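Side-chain contact in protocatechuate decarboxylase (Klebsiella pneumoniae, PDB 5O3M), which probably catalyses the non-oxidative decarboxylation of protocatechuate (3,4-dihydroxybenzoate) to catechol, as a UbiD-family enzyme dependent on prenylated flavin: residues Ser358-Val363 with Gly369-Val374. Residues are numbered along the deposited sequence; the frame is centred on the assembly and turned at random.
Sequences SIWNAV and GFLQNV
With chi1 at -103°, between two staggered positions, Trp360 swings its indole off the helix and across the strand, while Leu371, its CG anti to the backbone N (chi1 -172°), brings CD2 over one face of that ring. The methyl sits 4.1 Å from the centroid of the Trp360 six-membered ring, a CH-pi contact. At the ring edge, Trp360 CZ2 comes to 3.3 Å from Gln372 O. NE1 of Trp360 makes a weak, bent bond to Asn373 OD1 (3.3 Å), with ring and amide planes 45° apart, and a second weak one to a water in the indole plane that can also donate to Val374 O. Asn373 ND2 is hydrogen-bonded to Ser111 O, which holds the amide from its other end. Val374 splits its methyls: CG1 lies against Trp360 CD1 at 3.4 Å, and CG2 meets Ile359 CG2 at 3.9 Å. One turn further along the helix, Val363 CG1 packs on Leu371 CB at 3.7 Å, the two side chains crossing at about a right angle. These contacts pack helix 344-366 on nearly antiparallel strand 371-376, an outermost strand, within this chain, of the five-stranded mixed sheet in the UbiD C-terminal domain, where Gln372 and Asn373 opposite Gln389 form a classic beta bulge.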
loop_
_atom_site.group_PDB
_atom_site.type_symbol
_atom_site.label_atom_id
_atom_site.label_comp_id
_atom_site.label_asym_id
_atom_site.label_seq_id
_atom_site.Cartn_x
_atom_site.Cartn_y
_atom_site.Cartn_z
ATOM N N SER A 358 3.701 16.497 28.825
ATOM C CA SER A 358 2.402 15.857 28.608
ATOM C C SER A 358 2.552 14.444 28.033
ATOM O O SER A 358 1.750 13.553 28.345
ATOM C CB SER A 358 1.529 16.732 27.701
ATOM O OG SER A 358 1.862 16.551 26.333
ATOM N N ILE A 359 3.563 14.216 27.197
ATOM C CA ILE A 359 3.831 12.861 26.719
ATOM C C ILE A 359 4.315 11.971 27.869
ATOM O O ILE A 359 3.857 10.833 28.025
ATOM C CB ILE A 359 4.835 12.903 25.548
ATOM C CG1 ILE A 359 4.211 13.636 24.366
ATOM C CG2 ILE A 359 5.250 11.481 25.131
ATOM C CD1 ILE A 359 5.167 13.969 23.237
ATOM N N TRP A 360 5.245 12.476 28.692
ATOM C CA TRP A 360 5.689 11.749 29.882
ATOM C C TRP A 360 4.508 11.295 30.726
ATOM O O TRP A 360 4.433 10.135 31.145
ATOM C CB TRP A 360 6.600 12.632 30.742
ATOM C CG TRP A 360 8.049 12.349 30.654
ATOM C CD1 TRP A 360 9.036 13.203 30.212
ATOM C CD2 TRP A 360 8.703 11.142 31.038
ATOM N NE1 TRP A 360 10.261 12.582 30.289
ATOM C CE2 TRP A 360 10.083 11.317 30.792
ATOM C CE3 TRP A 360 8.257 9.926 31.562
ATOM C CZ2 TRP A 360 11.013 10.318 31.051
ATOM C CZ3 TRP A 360 9.176 8.942 31.822
ATOM C CH2 TRP A 360 10.538 9.136 31.562
ATOM N N ASN A 361 3.604 12.226 31.040
ATOM C CA ASN A 361 2.502 11.914 31.939
ATOM C C ASN A 361 1.576 10.881 31.318
ATOM O O ASN A 361 1.123 9.953 31.993
ATOM C CB ASN A 361 1.725 13.188 32.288
ATOM C CG ASN A 361 2.523 14.154 33.171
ATOM O OD1 ASN A 361 3.349 13.748 33.993
ATOM N ND2 ASN A 361 2.265 15.448 33.000
ATOM N N ALA A 362 1.296 11.016 30.026
ATOM C CA ALA A 362 0.374 10.081 29.395
ATOM C C ALA A 362 0.983 8.690 29.283
ATOM O O ALA A 362 0.311 7.695 29.579
ATOM C CB ALA A 362 -0.050 10.606 28.029
ATOM N N VAL A 363 2.264 8.593 28.889
ATOM C CA VAL A 363 2.856 7.276 28.656
ATOM C C VAL A 363 3.189 6.585 29.975
ATOM O O VAL A 363 2.970 5.378 30.125
ATOM C CB VAL A 363 4.094 7.376 27.747
ATOM C CG1 VAL A 363 4.769 5.985 27.597
ATOM C CG2 VAL A 363 3.711 7.914 26.381
ATOM N N GLY A 369 7.140 2.700 33.633
ATOM C CA GLY A 369 8.474 2.144 33.517
ATOM C C GLY A 369 8.969 1.926 32.098
ATOM O O GLY A 369 10.156 1.626 31.917
ATOM N N PHE A 370 8.104 2.090 31.083
ATOM C CA PHE A 370 8.470 1.802 29.695
ATOM C C PHE A 370 9.200 2.981 29.044
ATOM O O PHE A 370 10.277 2.811 28.463
ATOM C CB PHE A 370 7.207 1.423 28.906
ATOM C CG PHE A 370 7.463 0.974 27.476
ATOM C CD1 PHE A 370 8.311 -0.090 27.198
ATOM C CD2 PHE A 370 6.804 1.581 26.423
ATOM C CE1 PHE A 370 8.514 -0.521 25.881
ATOM C CE2 PHE A 370 6.997 1.168 25.108
ATOM C CZ PHE A 370 7.856 0.115 24.838
ATOM N N LEU A 371 8.646 4.186 29.141
ATOM C CA LEU A 371 9.303 5.337 28.532
ATOM C C LEU A 371 10.546 5.723 29.337
ATOM O O LEU A 371 10.494 5.855 30.563
ATOM C CB LEU A 371 8.330 6.512 28.445
ATOM C CG LEU A 371 8.808 7.731 27.655
ATOM C CD1 LEU A 371 8.924 7.424 26.161
ATOM C CD2 LEU A 371 7.829 8.864 27.875
ATOM N N GLN A 372 11.675 5.880 28.655
ATOM C CA GLN A 372 12.882 6.318 29.343
ATOM C C GLN A 372 13.071 7.826 29.264
ATOM O O GLN A 372 13.577 8.428 30.215
ATOM C CB GLN A 372 14.115 5.612 28.770
ATOM C CG GLN A 372 14.023 4.084 28.803
ATOM C CD GLN A 372 13.782 3.569 30.191
ATOM O OE1 GLN A 372 14.644 3.671 31.052
ATOM N NE2 GLN A 372 12.590 3.033 30.426
ATOM N N ASN A 373 12.638 8.446 28.175
ATOM C CA ASN A 373 12.687 9.887 27.938
ATOM C C ASN A 373 11.951 10.270 26.654
ATOM O O ASN A 373 11.615 9.433 25.896
ATOM C CB ASN A 373 14.108 10.434 27.898
ATOM C CG ASN A 373 14.221 11.808 28.511
ATOM O OD1 ASN A 373 13.247 12.429 28.796
ATOM N ND2 ASN A 373 15.404 12.272 28.691
ATOM N N VAL A 374 11.712 11.556 26.466
ATOM C CA VAL A 374 11.071 12.099 25.307
ATOM C C VAL A 374 11.670 13.442 24.960
ATOM O O VAL A 374 11.981 14.197 25.807
ATOM C CB VAL A 374 9.550 12.173 25.503
ATOM C CG1 VAL A 374 9.190 12.815 26.806
ATOM C CG2 VAL A 374 8.826 12.773 24.332
HETATM O O HOH W 1 11.726 15.135 28.717
#